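Local coordinates for protein putative oxidoreductase (Yersinia pestis, PDB 3KUX) that is a putative oxidoreductase that probably uses a nicotinamide adenine dinucleotide cofactor bound to its Rossmann-fold domain, its natural substrate being unknown, at residues D256-R261 and N301-Y306. Sequence-based numbering, arbitrary orientation.
Sequences DPQEDR and NYPAYY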
loop_
_atom_site.group_PDB
_atom_site.type_symbol
_atom_site.label_atom_id
_atom_site.label_comp_id
_atom_site.label_asym_id
_atom_site.label_seq_id
_atom_site.Cartn_x
_atom_site.Cartn_y
_atom_site.Cartn_z
ATOM N N ASP A 256 8.352 -8.741 1.027
ATOM C CA ASP A 256 9.287 -7.701 0.601
ATOM C C ASP A 256 10.130 -7.238 1.790
ATOM O O ASP A 256 9.609 -7.082 2.895
ATOM C CB ASP A 256 8.541 -6.526 -0.037
ATOM C CG ASP A 256 9.454 -5.362 -0.351
ATOM O OD1 ASP A 256 9.700 -5.109 -1.550
ATOM O OD2 ASP A 256 9.934 -4.711 0.604
ATOM N N PRO A 257 11.433 -7.013 1.567
ATOM C CA PRO A 257 12.381 -6.795 2.661
ATOM C C PRO A 257 12.578 -5.342 3.120
ATOM O O PRO A 257 13.329 -5.104 4.066
ATOM C CB PRO A 257 13.696 -7.330 2.080
ATOM C CG PRO A 257 13.558 -7.163 0.577
ATOM C CD PRO A 257 12.094 -6.959 0.249
ATOM N N GLN A 258 11.924 -4.381 2.473
ATOM C CA GLN A 258 12.172 -2.974 2.793
ATOM C C GLN A 258 11.680 -2.572 4.178
ATOM O O GLN A 258 12.386 -1.881 4.915
ATOM C CB GLN A 258 11.557 -2.050 1.742
ATOM C CG GLN A 258 11.984 -2.344 0.326
ATOM C CD GLN A 258 11.274 -1.464 -0.681
ATOM O OE1 GLN A 258 11.561 -0.269 -0.794
ATOM N NE2 GLN A 258 10.344 -2.051 -1.425
ATOM N N GLU A 259 10.471 -2.989 4.534
ATOM C CA GLU A 259 9.880 -2.549 5.793
ATOM C C GLU A 259 10.810 -2.781 6.987
ATOM O O GLU A 259 11.002 -1.887 7.812
ATOM C CB GLU A 259 8.530 -3.219 6.034
ATOM C CG GLU A 259 7.763 -2.606 7.198
ATOM C CD GLU A 259 6.328 -3.100 7.300
ATOM O OE1 GLU A 259 6.026 -4.207 6.794
ATOM O OE2 GLU A 259 5.500 -2.371 7.895
ATOM N N ASP A 260 11.384 -3.976 7.074
ATOM C CA ASP A 260 12.286 -4.309 8.171
ATOM C C ASP A 260 13.501 -3.392 8.208
ATOM O O ASP A 260 13.873 -2.879 9.264
ATOM C CB ASP A 260 12.729 -5.775 8.087
ATOM C CG ASP A 260 11.666 -6.738 8.598
ATOM O OD1 ASP A 260 11.102 -6.486 9.686
ATOM O OD2 ASP A 260 11.396 -7.751 7.918
ATOM N N ARG A 261 14.114 -3.180 7.050
ATOM C CA ARG A 261 15.322 -2.372 6.971
ATOM C C ARG A 261 15.053 -0.904 7.293
ATOM O O ARG A 261 15.917 -0.213 7.835
ATOM C CB ARG A 261 15.992 -2.537 5.607
ATOM C CG ARG A 261 16.598 -3.923 5.405
ATOM C CD ARG A 261 17.134 -4.106 3.994
ATOM N NE ARG A 261 18.161 -3.121 3.658
ATOM C CZ ARG A 261 18.784 -3.070 2.486
ATOM N NH1 ARG A 261 18.483 -3.944 1.537
ATOM N NH2 ARG A 261 19.704 -2.148 2.261
ATOM N N ASN A 301 11.083 -1.324 -4.342
ATOM C CA ASN A 301 11.418 0.039 -4.734
ATOM C C ASN A 301 10.397 1.060 -4.258
ATOM O O ASN A 301 9.753 1.736 -5.066
ATOM C CB ASN A 301 11.573 0.113 -6.254
ATOM C CG ASN A 301 12.172 1.420 -6.721
ATOM O OD1 ASN A 301 12.857 2.111 -5.963
ATOM N ND2 ASN A 301 11.919 1.769 -7.978
ATOM N N TYR A 302 10.246 1.176 -2.943
ATOM C CA TYR A 302 9.250 2.080 -2.400
ATOM C C TYR A 302 9.507 3.519 -2.838
ATOM O O TYR A 302 8.561 4.258 -3.109
ATOM C CB TYR A 302 9.168 1.970 -0.872
ATOM C CG TYR A 302 8.495 0.703 -0.370
ATOM C CD1 TYR A 302 7.597 0.004 -1.164
ATOM C CD2 TYR A 302 8.742 0.222 0.912
ATOM C CE1 TYR A 302 6.979 -1.144 -0.705
ATOM C CE2 TYR A 302 8.125 -0.922 1.378
ATOM C CZ TYR A 302 7.246 -1.599 0.566
ATOM O OH TYR A 302 6.633 -2.741 1.024
ATOM N N PRO A 303 10.786 3.916 -2.934
ATOM C CA PRO A 303 11.130 5.289 -3.331
ATOM C C PRO A 303 10.473 5.710 -4.642
ATOM O O PRO A 303 10.255 6.898 -4.866
ATOM C CB PRO A 303 12.655 5.249 -3.496
ATOM C CG PRO A 303 13.103 4.084 -2.676
ATOM C CD PRO A 303 11.983 3.075 -2.747
ATOM N N ALA A 304 10.162 4.750 -5.505
ATOM C CA ALA A 304 9.505 5.072 -6.765
ATOM C C ALA A 304 8.220 5.877 -6.544
ATOM O O ALA A 304 7.833 6.684 -7.394
ATOM C CB ALA A 304 9.219 3.806 -7.568
ATOM N N TYR A 305 7.565 5.659 -5.405
ATOM C CA TYR A 305 6.307 6.345 -5.103
ATOM C C TYR A 305 6.498 7.847 -4.974
ATOM O O TYR A 305 5.860 8.628 -5.682
ATOM C CB TYR A 305 5.669 5.809 -3.816
ATOM C CG TYR A 305 4.404 6.547 -3.434
ATOM C CD1 TYR A 305 3.201 6.266 -4.066
ATOM C CD2 TYR A 305 4.414 7.537 -2.450
ATOM C CE1 TYR A 305 2.036 6.938 -3.727
ATOM C CE2 TYR A 305 3.258 8.219 -2.107
ATOM C CZ TYR A 305 2.068 7.912 -2.750
ATOM O OH TYR A 305 0.902 8.575 -2.423
ATOM N N TYR A 306 7.369 8.250 -4.057
ATOM C CA TYR A 306 7.611 9.667 -3.825
ATOM C C TYR A 306 8.281 10.360 -5.012
ATOM O O TYR A 306 7.967 11.507 -5.326
ATOM C CB TYR A 306 8.375 9.889 -2.515
ATOM C CG TYR A 306 7.438 9.933 -1.336
ATOM C CD1 TYR A 306 6.685 11.068 -1.074
ATOM C CD2 TYR A 306 7.269 8.831 -0.512
ATOM C CE1 TYR A 306 5.807 11.114 -0.007
ATOM C CE2 TYR A 306 6.390 8.866 0.555
ATOM C CZ TYR A 306 5.663 10.011 0.805
ATOM O OH TYR A 306 4.784 10.061 1.865
#
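Gln258 lays its carboxamide over one face of the Tyr302 ring, an amide–aromatic stack with the two planes 27° apart. NE2 of Gln258 sits 3.3 Å above the ring plane, over its centre, while CB of the same glutamine covers its rim, 3.6 Å from CE2 of Tyr302. The glutamine chain runs extended beyond CG (chi2 176°), long enough to carry its amide from the start of helix 258-263 across to segment 301-306. There OE1 of Gln258 takes a hydrogen bond from the backbone N of Tyr302 at 2.9 Å; the N-H points almost straight at it (164°) and arrives in the carbonyl plane, on a lone pair. The indole NE1 of Trp273 bonds to the same oxygen. At the other end of the amide, NE2 donates to OD1 of Asp256 over 3.1 Å, on the syn side but tilted out of the carboxylate plane. OD2 of Asp256 accepts from the backbone N of Gln258 at 2.7 Å, capping the first turn of helix 258-263. Asp256 OD1 also receives the backbone N of Ser131, and Tyr302 OH is hydrogen-bonded to Asp130, so both segments of this C-terminal alpha/beta domain are tied to the 130-131 region. Leu26 of helix 17-28, in the Rossmann domain, touches Tyr302 as well. With both ends of its amide bonded, Gln258 is fixed in rotation and held stacked, though tilted, over the tyrosine ring; one buried side chain thus joins a helix cap to the backbone N-H of Tyr302.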